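Local coordinates for MdbA (PDB 4Z7X), which is a thiol-disulfide oxidoreductase that probably forms disulfide bonds and is linked to sortase-mediated pilus assembly in Actinomyces oris, at residues A39-G44 and I61-S66; W104-M109 and K179-G184; V114-D117 and Q122-S125; H127-E132 and V152-K157. All blocks are in the same frame, centred on the assembly; numbering follows the deposited sequence. Where two conformers were deposited one is given.

Contact 1. Residues A39-G44 and I61-S66; sequences ASWTYG and IYFDYS. With 3CX ((2S)-3-(cyclohexylamino)-2-hydroxypropane-1-sulfonic acid), chain C.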
loop_
_atom_site.group_PDB
_atom_site.type_symbol
_atom_site.label_atom_id
_atom_site.label_comp_id
_atom_site.label_asym_id
_atom_site.label_seq_id
_atom_site.Cartn_x
_atom_site.Cartn_y
_atom_site.Cartn_z
ATOM N N ALA A 39 8.589 -6.226 3.615
ATOM C CA ALA A 39 7.973 -5.782 2.365
ATOM C C ALA A 39 7.103 -4.521 2.459
ATOM O O ALA A 39 6.615 -4.063 1.441
ATOM C CB ALA A 39 7.214 -6.905 1.657
ATOM N N SER A 40 6.960 -3.955 3.663
ATOM C CA SER A 40 6.077 -2.812 3.832
ATOM C C SER A 40 6.812 -1.516 3.477
ATOM O O SER A 40 8.062 -1.454 3.415
ATOM C CB SER A 40 5.525 -2.708 5.276
ATOM O OG SER A 40 6.542 -2.512 6.267
ATOM N N TRP A 41 6.032 -0.456 3.296
ATOM C CA TRP A 41 6.574 0.888 3.235
ATOM C C TRP A 41 5.707 1.812 4.041
ATOM O O TRP A 41 4.536 1.510 4.277
ATOM C CB TRP A 41 6.782 1.382 1.821
ATOM C CG TRP A 41 5.610 1.762 1.035
ATOM C CD1 TRP A 41 5.205 3.034 0.800
ATOM C CD2 TRP A 41 4.726 0.912 0.258
ATOM N NE1 TRP A 41 4.144 3.038 -0.060
ATOM C CE2 TRP A 41 3.823 1.752 -0.397
ATOM C CE3 TRP A 41 4.583 -0.467 0.102
ATOM C CZ2 TRP A 41 2.829 1.263 -1.240
ATOM C CZ3 TRP A 41 3.587 -0.960 -0.725
ATOM C CH2 TRP A 41 2.732 -0.098 -1.391
ATOM N N THR A 42 6.269 2.947 4.453
ATOM C CA THR A 42 5.607 3.762 5.454
ATOM C C THR A 42 5.617 5.242 5.151
ATOM O O THR A 42 6.475 5.714 4.412
ATOM C CB THR A 42 6.190 3.566 6.880
ATOM O OG1 THR A 42 7.499 4.129 6.953
ATOM C CG2 THR A 42 6.273 2.088 7.245
ATOM N N TYR A 43 4.649 5.923 5.781
ATOM C CA TYR A 43 4.484 7.365 5.725
ATOM C C TYR A 43 4.317 7.897 7.144
ATOM O O TYR A 43 3.487 7.406 7.887
ATOM C CB TYR A 43 3.229 7.752 4.897
ATOM C CG TYR A 43 3.259 7.232 3.465
ATOM C CD1 TYR A 43 3.730 8.017 2.423
ATOM C CD2 TYR A 43 2.812 5.962 3.169
ATOM C CE1 TYR A 43 3.766 7.568 1.125
ATOM C CE2 TYR A 43 2.811 5.489 1.874
ATOM C CZ TYR A 43 3.310 6.290 0.841
ATOM O OH TYR A 43 3.317 5.766 -0.448
ATOM N N GLY A 44 5.118 8.906 7.491
ATOM C CA GLY A 44 4.988 9.606 8.764
ATOM C C GLY A 44 5.719 9.070 10.001
ATOM O O GLY A 44 5.551 9.601 11.099
ATOM N N ILE A 61 -1.875 -1.630 7.161
ATOM C CA ILE A 61 -2.834 -2.168 6.227
ATOM C C ILE A 61 -2.164 -3.240 5.341
ATOM O O ILE A 61 -1.261 -2.942 4.587
ATOM C CB ILE A 61 -3.466 -1.085 5.321
ATOM C CG1 ILE A 61 -4.096 0.043 6.204
ATOM C CG2 ILE A 61 -4.521 -1.713 4.437
ATOM C CD1 ILE A 61 -4.631 1.220 5.443
ATOM N N TYR A 62 -2.657 -4.464 5.494
ATOM C CA TYR A 62 -2.264 -5.605 4.663
ATOM C C TYR A 62 -3.277 -5.711 3.533
ATOM O O TYR A 62 -4.501 -5.784 3.779
ATOM C CB TYR A 62 -2.215 -6.921 5.465
ATOM C CG TYR A 62 -1.088 -7.006 6.436
ATOM C CD1 TYR A 62 -1.142 -6.391 7.690
ATOM C CD2 TYR A 62 0.042 -7.719 6.117
ATOM C CE1 TYR A 62 -0.063 -6.476 8.565
ATOM C CE2 TYR A 62 1.106 -7.842 6.996
ATOM C CZ TYR A 62 1.055 -7.214 8.215
ATOM O OH TYR A 62 2.125 -7.296 9.098
ATOM N N PHE A 63 -2.773 -5.703 2.305
ATOM C CA PHE A 63 -3.643 -5.610 1.127
ATOM C C PHE A 63 -3.069 -6.381 -0.052
ATOM O O PHE A 63 -1.889 -6.742 -0.077
ATOM C CB PHE A 63 -3.805 -4.144 0.741
ATOM C CG PHE A 63 -2.582 -3.555 0.108
ATOM C CD1 PHE A 63 -1.548 -3.026 0.857
ATOM C CD2 PHE A 63 -2.407 -3.675 -1.253
ATOM C CE1 PHE A 63 -0.418 -2.548 0.218
ATOM C CE2 PHE A 63 -1.298 -3.196 -1.892
ATOM C CZ PHE A 63 -0.278 -2.640 -1.146
ATOM N N ASP A 64 -3.959 -6.678 -1.000
ATOM C CA ASP A 64 -3.618 -7.236 -2.318
ATOM C C ASP A 64 -4.290 -6.336 -3.368
ATOM O O ASP A 64 -5.498 -6.096 -3.290
ATOM C CB ASP A 64 -4.155 -8.680 -2.412
ATOM C CG ASP A 64 -3.758 -9.405 -3.692
ATOM O OD1 ASP A 64 -3.471 -8.738 -4.689
ATOM O OD2 ASP A 64 -3.787 -10.663 -3.714
ATOM N N TYR A 65 -3.514 -5.839 -4.310
ATOM C CA TYR A 65 -4.035 -5.057 -5.419
ATOM C C TYR A 65 -5.151 -5.724 -6.223
ATOM O O TYR A 65 -5.907 -5.030 -6.905
ATOM C CB TYR A 65 -2.921 -4.589 -6.379
ATOM C CG TYR A 65 -2.030 -3.485 -5.822
ATOM C CD1 TYR A 65 -2.578 -2.276 -5.451
ATOM C CD2 TYR A 65 -0.677 -3.679 -5.607
ATOM C CE1 TYR A 65 -1.812 -1.259 -4.946
ATOM C CE2 TYR A 65 0.115 -2.675 -5.083
ATOM C CZ TYR A 65 -0.458 -1.474 -4.737
ATOM O OH TYR A 65 0.312 -0.500 -4.193
ATOM N N SER A 66 -5.231 -7.045 -6.165
ATOM C CA SER A 66 -6.270 -7.801 -6.877
ATOM C C SER A 66 -7.452 -8.238 -6.007
ATOM O O SER A 66 -8.307 -9.002 -6.473
ATOM C CB SER A 66 -5.669 -9.040 -7.534
ATOM O OG SER A 66 -4.761 -8.677 -8.560
HETATM O OAA 3CX C . 9.499 12.468 7.590
HETATM O OAB 3CX C . 7.975 10.558 8.296
HETATM O OAC 3CX C . 7.531 8.547 5.899
HETATM O OAD 3CX C . 10.245 10.104 8.000
HETATM C CAE 3CX C . 7.473 6.359 -0.320
HETATM C CAF 3CX C . 8.577 5.573 0.338
HETATM C CAG 3CX C . 7.444 7.855 -0.030
HETATM C CAH 3CX C . 8.709 5.971 1.809
HETATM C CAI 3CX C . 7.594 8.288 1.409
HETATM C CAJ 3CX C . 8.917 8.867 4.024
HETATM C CAK 3CX C . 9.006 10.508 5.894
HETATM N NAL 3CX C . 8.536 7.491 3.649
HETATM C CAM 3CX C . 8.805 9.028 5.531
HETATM C CAN 3CX C . 7.900 7.146 2.336
HETATM S SAO 3CX C . 9.137 10.888 7.511
#

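Contact 2. Residues W104-M109 and K179-G184; sequences WTSVVM and KWVKLG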
loop_
_atom_site.group_PDB
_atom_site.type_symbol
_atom_site.label_atom_id
_atom_site.label_comp_id
_atom_site.label_asym_id
_atom_site.label_seq_id
_atom_site.Cartn_x
_atom_site.Cartn_y
_atom_site.Cartn_z
ATOM N N TRP A 104 -2.077 -9.766 -12.154
ATOM C CA TRP A 104 -2.288 -8.309 -12.027
ATOM C C TRP A 104 -1.531 -7.730 -10.818
ATOM O O TRP A 104 -0.948 -6.667 -10.918
ATOM C CB TRP A 104 -3.773 -7.971 -11.912
ATOM C CG TRP A 104 -4.061 -6.528 -11.699
ATOM C CD1 TRP A 104 -4.711 -5.977 -10.634
ATOM C CD2 TRP A 104 -3.741 -5.438 -12.579
ATOM N NE1 TRP A 104 -4.835 -4.628 -10.787
ATOM C CE2 TRP A 104 -4.249 -4.259 -11.971
ATOM C CE3 TRP A 104 -3.086 -5.334 -13.819
ATOM C CZ2 TRP A 104 -4.101 -2.997 -12.548
ATOM C CZ3 TRP A 104 -2.948 -4.056 -14.393
ATOM C CH2 TRP A 104 -3.453 -2.921 -13.758
ATOM N N THR A 105 -1.513 -8.447 -9.694
ATOM C CA THR A 105 -0.788 -7.984 -8.537
ATOM C C THR A 105 0.692 -7.794 -8.828
ATOM O O THR A 105 1.266 -6.787 -8.381
ATOM C CB THR A 105 -1.023 -8.936 -7.351
ATOM O OG1 THR A 105 -2.431 -8.973 -7.101
ATOM C CG2 THR A 105 -0.246 -8.508 -6.106
ATOM N N SER A 106 1.313 -8.730 -9.562
ATOM C CA SER A 106 2.710 -8.553 -9.927
ATOM C C SER A 106 2.896 -7.370 -10.881
ATOM O O SER A 106 3.893 -6.673 -10.814
ATOM C CB SER A 106 3.308 -9.814 -10.558
ATOM O OG SER A 106 3.416 -10.863 -9.588
ATOM N N VAL A 107 1.963 -7.191 -11.809
ATOM C CA VAL A 107 2.052 -6.065 -12.740
ATOM C C VAL A 107 2.053 -4.752 -11.949
ATOM O O VAL A 107 2.944 -3.893 -12.132
ATOM C CB VAL A 107 0.935 -6.106 -13.772
ATOM C CG1 VAL A 107 0.976 -4.879 -14.669
ATOM C CG2 VAL A 107 1.051 -7.376 -14.615
ATOM N N VAL A 108 1.065 -4.606 -11.080
ATOM C CA VAL A 108 0.964 -3.391 -10.268
ATOM C C VAL A 108 2.178 -3.232 -9.358
ATOM O O VAL A 108 2.733 -2.124 -9.273
ATOM C CB VAL A 108 -0.314 -3.320 -9.414
ATOM C CG1 VAL A 108 -0.336 -2.020 -8.632
ATOM C CG2 VAL A 108 -1.553 -3.436 -10.266
HETATM N N MSE A 109 2.613 -4.325 -8.697
HETATM C CA MSE A 109 3.770 -4.201 -7.803
HETATM C C MSE A 109 5.046 -3.795 -8.546
HETATM O O MSE A 109 5.873 -3.053 -8.029
HETATM C CB MSE A 109 3.953 -5.429 -6.905
HETATM C CG MSE A 109 2.847 -5.443 -5.869
HETATM SE SE MSE A 109 3.017 -6.918 -4.604
HETATM C CE MSE A 109 4.678 -6.360 -3.771
ATOM N N LYS A 179 11.234 -10.205 -6.332
ATOM C CA LYS A 179 11.651 -10.501 -4.955
ATOM C C LYS A 179 10.787 -9.799 -3.922
ATOM O O LYS A 179 10.523 -10.322 -2.825
ATOM C CB LYS A 179 13.118 -10.117 -4.694
ATOM C CG LYS A 179 14.104 -11.071 -5.334
ATOM C CD LYS A 179 15.549 -10.587 -5.143
ATOM C CE LYS A 179 15.969 -10.392 -3.699
ATOM N NZ LYS A 179 17.394 -9.912 -3.649
ATOM N N TRP A 180 10.319 -8.625 -4.277
ATOM C CA TRP A 180 9.451 -7.877 -3.364
ATOM C C TRP A 180 8.105 -8.572 -3.221
ATOM O O TRP A 180 7.562 -8.688 -2.130
ATOM C CB TRP A 180 9.230 -6.464 -3.912
ATOM C CG TRP A 180 8.436 -5.554 -3.030
ATOM C CD1 TRP A 180 8.344 -5.586 -1.688
ATOM C CD2 TRP A 180 7.620 -4.474 -3.465
ATOM N NE1 TRP A 180 7.532 -4.561 -1.234
ATOM C CE2 TRP A 180 7.091 -3.855 -2.315
ATOM C CE3 TRP A 180 7.320 -3.932 -4.709
ATOM C CZ2 TRP A 180 6.233 -2.773 -2.378
ATOM C CZ3 TRP A 180 6.459 -2.857 -4.773
ATOM C CH2 TRP A 180 5.952 -2.269 -3.625
ATOM N N VAL A 181 7.549 -9.016 -4.338
ATOM C CA VAL A 181 6.288 -9.767 -4.338
ATOM C C VAL A 181 6.435 -11.020 -3.451
ATOM O O VAL A 181 5.613 -11.285 -2.573
ATOM C CB VAL A 181 5.887 -10.149 -5.772
ATOM C CG1 VAL A 181 4.652 -11.010 -5.799
ATOM C CG2 VAL A 181 5.717 -8.905 -6.635
ATOM N N LYS A 182 7.532 -11.759 -3.649
ATOM C CA LYS A 182 7.772 -12.948 -2.859
ATOM C C LYS A 182 7.876 -12.602 -1.343
ATOM O O LYS A 182 7.340 -13.319 -0.487
ATOM C CB LYS A 182 9.026 -13.684 -3.384
ATOM C CG LYS A 182 8.765 -14.383 -4.720
ATOM C CD LYS A 182 9.913 -15.244 -5.288
ATOM C CE LYS A 182 10.767 -14.553 -6.362
ATOM N NZ LYS A 182 10.287 -14.716 -7.777
ATOM N N LEU A 183 8.542 -11.513 -1.018
ATOM C CA LEU A 183 8.738 -11.140 0.383
ATOM C C LEU A 183 7.403 -10.769 1.030
ATOM O O LEU A 183 7.158 -11.095 2.203
ATOM C CB LEU A 183 9.724 -9.974 0.495
ATOM C CG LEU A 183 10.092 -9.525 1.892
ATOM C CD1 LEU A 183 10.813 -10.615 2.685
ATOM C CD2 LEU A 183 11.012 -8.310 1.799
ATOM N N GLY A 184 6.555 -10.073 0.291
ATOM C CA GLY A 184 5.265 -9.674 0.894
ATOM C C GLY A 184 4.435 -10.902 1.227
ATOM O O GLY A 184 3.771 -10.969 2.239
#

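Contact 3. Residues V114-D117 and Q122-S125; sequences VVLD and QSLS. With 3CX ((2S)-3-(cyclohexylamino)-2-hydroxypropane-1-sulfonic acid), chain C.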
loop_
_atom_site.group_PDB
_atom_site.type_symbol
_atom_site.label_atom_id
_atom_site.label_comp_id
_atom_site.label_asym_id
_atom_site.label_seq_id
_atom_site.Cartn_x
_atom_site.Cartn_y
_atom_site.Cartn_z
ATOM N N VAL A 114 8.824 0.869 -9.288
ATOM C CA VAL A 114 9.464 1.955 -10.034
ATOM C C VAL A 114 9.062 3.304 -9.426
ATOM O O VAL A 114 9.890 4.178 -9.235
ATOM C CB VAL A 114 9.032 1.918 -11.524
ATOM C CG1 VAL A 114 9.536 3.150 -12.267
ATOM C CG2 VAL A 114 9.478 0.641 -12.246
ATOM N N VAL A 115 7.763 3.461 -9.098
ATOM C CA VAL A 115 7.324 4.706 -8.500
ATOM C C VAL A 115 8.025 4.942 -7.139
ATOM O O VAL A 115 8.479 6.064 -6.850
ATOM C CB VAL A 115 5.780 4.777 -8.409
ATOM C CG1 VAL A 115 5.382 6.024 -7.669
ATOM C CG2 VAL A 115 5.196 4.764 -9.777
ATOM N N LEU A 116 8.053 3.925 -6.288
ATOM C CA LEU A 116 8.741 4.076 -5.011
ATOM C C LEU A 116 10.182 4.493 -5.155
ATOM O O LEU A 116 10.687 5.321 -4.398
ATOM C CB LEU A 116 8.658 2.794 -4.203
ATOM C CG LEU A 116 7.258 2.477 -3.655
ATOM C CD1 LEU A 116 7.172 1.069 -3.085
ATOM C CD2 LEU A 116 6.803 3.475 -2.580
ATOM N N ASP A 117 10.859 3.891 -6.114
ATOM C CA ASP A 117 12.264 4.134 -6.297
ATOM C C ASP A 117 12.565 5.447 -7.027
ATOM O O ASP A 117 13.601 6.047 -6.764
ATOM C CB ASP A 117 12.916 2.985 -7.081
ATOM C CG ASP A 117 13.278 1.787 -6.211
ATOM O OD1 ASP A 117 13.255 1.905 -4.960
ATOM O OD2 ASP A 117 13.664 0.742 -6.793
ATOM N N GLN A 122 4.817 10.735 -5.516
ATOM C CA GLN A 122 3.522 10.325 -6.072
ATOM C C GLN A 122 3.119 8.926 -5.684
ATOM O O GLN A 122 2.127 8.401 -6.184
ATOM C CB GLN A 122 3.549 10.447 -7.573
ATOM C CG GLN A 122 3.567 11.879 -8.089
ATOM C CD GLN A 122 4.919 12.516 -8.148
ATOM O OE1 GLN A 122 5.885 11.901 -8.572
ATOM N NE2 GLN A 122 4.972 13.800 -7.813
ATOM N N SER A 123 3.860 8.306 -4.771
ATOM C CA SER A 123 3.588 6.892 -4.462
ATOM C C SER A 123 2.207 6.636 -3.849
ATOM O O SER A 123 1.526 5.691 -4.264
ATOM C CB SER A 123 4.666 6.255 -3.593
ATOM O OG SER A 123 4.824 6.914 -2.372
ATOM N N LEU A 124 1.792 7.435 -2.851
ATOM C CA LEU A 124 0.487 7.171 -2.232
ATOM C C LEU A 124 -0.674 7.436 -3.206
ATOM O O LEU A 124 -1.660 6.687 -3.240
ATOM C CB LEU A 124 0.370 7.918 -0.898
ATOM C CG LEU A 124 -0.788 7.516 -0.011
ATOM C CD1 LEU A 124 -0.788 6.030 0.284
ATOM C CD2 LEU A 124 -0.760 8.325 1.279
ATOM N N SER A 125 -0.544 8.454 -4.044
ATOM C CA SER A 125 -1.547 8.754 -5.058
ATOM C C SER A 125 -1.600 7.659 -6.106
ATOM O O SER A 125 -2.669 7.279 -6.609
ATOM C CB SER A 125 -1.225 10.075 -5.725
ATOM O OG SER A 125 -1.421 11.107 -4.818
HETATM O OAA 3CX C . 9.499 12.468 7.590
HETATM O OAB 3CX C . 7.975 10.558 8.296
HETATM O OAC 3CX C . 7.531 8.547 5.899
HETATM O OAD 3CX C . 10.245 10.104 8.000
HETATM C CAE 3CX C . 7.473 6.359 -0.320
HETATM C CAF 3CX C . 8.577 5.573 0.338
HETATM C CAG 3CX C . 7.444 7.855 -0.030
HETATM C CAH 3CX C . 8.709 5.971 1.809
HETATM C CAI 3CX C . 7.594 8.288 1.409
HETATM C CAJ 3CX C . 8.917 8.867 4.024
HETATM C CAK 3CX C . 9.006 10.508 5.894
HETATM N NAL 3CX C . 8.536 7.491 3.649
HETATM C CAM 3CX C . 8.805 9.028 5.531
HETATM C CAN 3CX C . 7.900 7.146 2.336
HETATM S SAO 3CX C . 9.137 10.888 7.511
#

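Contact 4. Residues H127-E132 and V152-K157; sequences HNAAFE and VAAAAK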
loop_
_atom_site.group_PDB
_atom_site.type_symbol
_atom_site.label_atom_id
_atom_site.label_comp_id
_atom_site.label_asym_id
_atom_site.label_seq_id
_atom_site.Cartn_x
_atom_site.Cartn_y
_atom_site.Cartn_z
ATOM N N HIS A 127 -0.779 4.494 -5.591
ATOM C CA HIS A 127 -1.437 3.385 -4.900
ATOM C C HIS A 127 -2.942 3.477 -5.048
ATOM O O HIS A 127 -3.619 2.523 -5.417
ATOM C CB HIS A 127 -1.047 3.441 -3.414
ATOM C CG HIS A 127 -1.685 2.404 -2.557
ATOM N ND1 HIS A 127 -1.267 1.099 -2.535
ATOM C CD2 HIS A 127 -2.676 2.501 -1.644
ATOM C CE1 HIS A 127 -1.989 0.432 -1.664
ATOM N NE2 HIS A 127 -2.844 1.268 -1.096
ATOM N N ASN A 128 -3.463 4.651 -4.738
ATOM C CA ASN A 128 -4.888 4.898 -4.928
ATOM C C ASN A 128 -5.332 4.697 -6.365
ATOM O O ASN A 128 -6.419 4.121 -6.628
ATOM C CB ASN A 128 -5.254 6.309 -4.479
ATOM C CG ASN A 128 -6.710 6.607 -4.714
ATOM O OD1 ASN A 128 -7.573 6.126 -3.966
ATOM N ND2 ASN A 128 -7.013 7.363 -5.752
ATOM N N ALA A 129 -4.557 5.238 -7.300
ATOM C CA ALA A 129 -4.950 5.160 -8.682
ATOM C C ALA A 129 -4.983 3.733 -9.203
ATOM O O ALA A 129 -5.839 3.389 -10.031
ATOM C CB ALA A 129 -4.070 6.065 -9.533
ATOM N N ALA A 130 -4.060 2.886 -8.731
ATOM C CA ALA A 130 -4.012 1.494 -9.179
ATOM C C ALA A 130 -5.231 0.766 -8.653
ATOM O O ALA A 130 -5.814 -0.042 -9.352
ATOM C CB ALA A 130 -2.763 0.827 -8.677
ATOM N N PHE A 131 -5.631 1.060 -7.422
ATOM C CA PHE A 131 -6.867 0.477 -6.910
ATOM C C PHE A 131 -8.092 1.002 -7.653
ATOM O O PHE A 131 -9.050 0.275 -7.837
ATOM C CB PHE A 131 -7.018 0.706 -5.412
ATOM C CG PHE A 131 -6.494 -0.427 -4.569
ATOM C CD1 PHE A 131 -6.984 -1.698 -4.754
ATOM C CD2 PHE A 131 -5.459 -0.259 -3.652
ATOM C CE1 PHE A 131 -6.544 -2.758 -3.981
ATOM C CE2 PHE A 131 -5.038 -1.309 -2.861
ATOM C CZ PHE A 131 -5.572 -2.571 -3.041
ATOM N N GLU A 132 -8.064 2.251 -8.082
ATOM C CA GLU A 132 -9.179 2.853 -8.831
ATOM C C GLU A 132 -9.394 2.110 -10.145
ATOM O O GLU A 132 -10.518 1.926 -10.606
ATOM C CB GLU A 132 -8.882 4.351 -9.078
ATOM C CG GLU A 132 -9.990 5.136 -9.763
ATOM C CD GLU A 132 -9.824 6.638 -9.565
ATOM O OE1 GLU A 132 -8.897 7.066 -8.838
ATOM O OE2 GLU A 132 -10.600 7.400 -10.153
ATOM N N VAL A 152 0.394 3.190 -16.844
ATOM C CA VAL A 152 1.046 4.408 -17.357
ATOM C C VAL A 152 0.013 5.560 -17.319
ATOM O O VAL A 152 0.299 6.663 -16.872
ATOM C CB VAL A 152 1.597 4.186 -18.761
ATOM C CG1 VAL A 152 2.063 5.494 -19.367
ATOM C CG2 VAL A 152 2.798 3.202 -18.727
ATOM N N ALA A 153 -1.198 5.278 -17.752
ATOM C CA ALA A 153 -2.242 6.307 -17.737
ATOM C C ALA A 153 -2.591 6.735 -16.319
ATOM O O ALA A 153 -2.759 7.920 -16.057
ATOM C CB ALA A 153 -3.448 5.859 -18.512
ATOM N N ALA A 154 -2.638 5.796 -15.377
ATOM C CA ALA A 154 -2.888 6.138 -13.992
ATOM C C ALA A 154 -1.744 6.981 -13.424
ATOM O O ALA A 154 -1.957 7.903 -12.646
ATOM C CB ALA A 154 -3.058 4.889 -13.167
ATOM N N ALA A 155 -0.518 6.638 -13.789
ATOM C CA ALA A 155 0.610 7.404 -13.368
ATOM C C ALA A 155 0.537 8.842 -13.904
ATOM O O ALA A 155 0.795 9.786 -13.160
ATOM C CB ALA A 155 1.860 6.726 -13.827
ATOM N N ALA A 156 0.088 9.022 -15.144
ATOM C CA ALA A 156 -0.065 10.363 -15.684
ATOM C C ALA A 156 -1.144 11.121 -14.913
ATOM O O ALA A 156 -0.980 12.306 -14.645
ATOM C CB ALA A 156 -0.418 10.303 -17.157
ATOM N N LYS A 157 -2.230 10.430 -14.578
ATOM C CA LYS A 157 -3.348 11.043 -13.832
ATOM C C LYS A 157 -2.853 11.658 -12.512
ATOM O O LYS A 157 -3.360 12.691 -12.083
ATOM C CB LYS A 157 -4.472 10.027 -13.567
ATOM C CG LYS A 157 -5.662 10.587 -12.783
ATOM C CD LYS A 157 -6.804 9.576 -12.596
ATOM C CE LYS A 157 -6.429 8.420 -11.672
ATOM N NZ LYS A 157 -7.588 7.688 -11.051
HETATM O O HOH W 1 -6.885 5.354 -11.883
#

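Contact 1. Residues A39-G44 and I61-S66
W41 points the far corner of its indole at F63 and Y65. Its CH2 atom makes the nearest approach to both: it lies 3.9 Å from CZ of F63 and 3.7 Å from OH of Y65. W41 CG sits between the backbone N and the carbonyl carbon (chi1 74°), which sends the indole toward them. The W41 and F63 side chains cross at about a right angle, and CH2 arrives at the edge of the phenyl ring. Y65 comes from the opposite direction, its hydroxyl near the indole plane. F63 lays CE2 over the centre of the Y65 ring. The indole is helped into place by a hydrogen bond of 2.9 Å from W41 NE1 to Y43 OH. With an alanine at W41, Y43 OH would probably lose this donor and a gap would open beside F63 and Y65. Strand 91-96 lies between strands 41-43 and 58-63, so side chains make the contact by reaching across it. G44 N is hydrogen-bonded to OAC of the bound sulfonic acid. The polar atoms of the aromatic cluster are thus matched: Y43 OH also bonds to S123, and Y65 OH to H127. F63 extends the cluster to C70 of a probable thioredoxin-type CxxC motif.

Contact 2. Residues W104-M109 and K179-G184
M109, a selenomethionine here, reaches from helix 103-118 onto V181 and W180 of helix 178-190. Its CB touches V181 CG2 at 3.9 Å and lies near W180 CZ3. The first torsion puts CG anti to the carbonyl carbon (chi1 -71°), which carries the chain toward the other helix. SE then passes alongside V181, 3.9 Å from CG2. It stands above the six-membered ring of W180 at a distance, which makes a Met-aromatic contact. A bend at chi3 (65°) brings the methyl down onto the indole. CE sits over the middle of the ring face, 3.7 Å from the centroid of the six-membered ring, in a CH-pi contact, and it also meets V181 CA at 3.8 Å. The helices between strands 91-96 and 198-201 are consistent with a DsbA-like helical insertion in a thioredoxin fold. This contact packs the first of them on the last helix before strand 198-201. Their axes approach to 10.2 Å at 120°. The rim of W180 also meets backbone, with CZ3 3.3 Å from M109 O, while its NE1 is hydrogen-bonded to A39 O. A serine in place of W180 would probably leave the M109 methyl without its ring face and A39 O without this donor. S106 OG packs against V181 CG1 at 4.0 Å. The same OG is hydrogen-bonded to K98.

Contact 3. Residues V114-D117 and Q122-S125
Q122 meets V115 through its backbone: its carbonyl carbon C lies 4.2 Å from V115 CG1. Q122 holds the N-cap position of helix 123-140, and its side chain leans on V160 and P161. S123, the first residue of the helix, carries most of the contact. Its CA rests on V115 CG1 at 3.8 Å. The valine presents that methyl because CG1 stands anti to the backbone N (chi1 175°). S123 CB packs still closer, 3.6 Å from L116 CD2. S123 therefore touches two successive residues of helix 103-118, V115 and L116, with CB reaching both. Its hydroxyl serves other partners. OG is hydrogen-bonded to OH of Y43 and to P120 O in the turn just before the helix. S123 OG also lies 3.4 Å from CAE on the cyclohexyl ring of the bound sulfonic acid. L116 CD2 touches the same carbon, CAE, at 3.7 Å, so the two residues form one wall of the ligand pocket. The polar end of the ligand is held elsewhere, by E45 and G46 among others. L124 turns away from V114-D117 and packs on Y43. The short connection between the two helices is thus closed by carbon packing alone, with no hydrogen bond between these segments. Where it opens to the ligand it offers a methyl and a serine oxygen whose hydrogen bonds go to protein atoms, a surface suited to the apolar cyclohexyl end.

Contact 4. Residues H127-E132 and V152-K157
A129 and A154 bring helices 123-140 and 148-157 together, their CB atoms 4.0 Å apart. Two alanines allow a close approach, with the axes 9.2 Å from each other. The helices run at 133°, nearer antiparallel than parallel. The polar contacts lie toward the exposed side. K157 sets its CE 4.0 Å from A129 CB, and a bend at chi3 (68°) turns its amine toward E132. In the conformers given, NZ of K157 forms a salt bridge to OE1 of E132 at 2.6 Å. It comes from well above the carboxylate plane, 75° out of it. Both side chains have a second conformer, so the bridge is less certain. A water takes a hydrogen bond from K157 NZ and donates one to A129 O at 2.9 Å. In this conformer the water thus links the lysine to the backbone of the other helix. Further along H127-E132, H127 ND1 has its hydrogen-bond partner in Y65 OH. Other surfaces of this segment pack deeper: F131 touches C70 and A71 of helix 68-86, and A130 lies on V108 of helix 103-118. Beyond the partner helix, V152 and A155 rest on F168 of helix 168-174.

Overall arrangement
Contacts 1, 2 and 3 are buried, and contact 4 is only partly so. Contact 1 lies about 3 Å from the chain centre, measured centre to centre, and involves two strands of the sheet. The others join helices, with centres 10 to 13 Å out. Contacts 2 and 3 share helix 103-118, and contacts 3 and 4 share helix 123-140. Contact 1 reaches all of them: D64 and S66 bond to T105, and its tyrosines bond to the 123-140 helix. Contacts 1 and 3 both line the ligand pocket. The buried contacts are aromatic in 1, methyl on indole in 2 and aliphatic carbon in 3. In contact 4 alanines meet beside a less certain lysine-glutamate pair and a water.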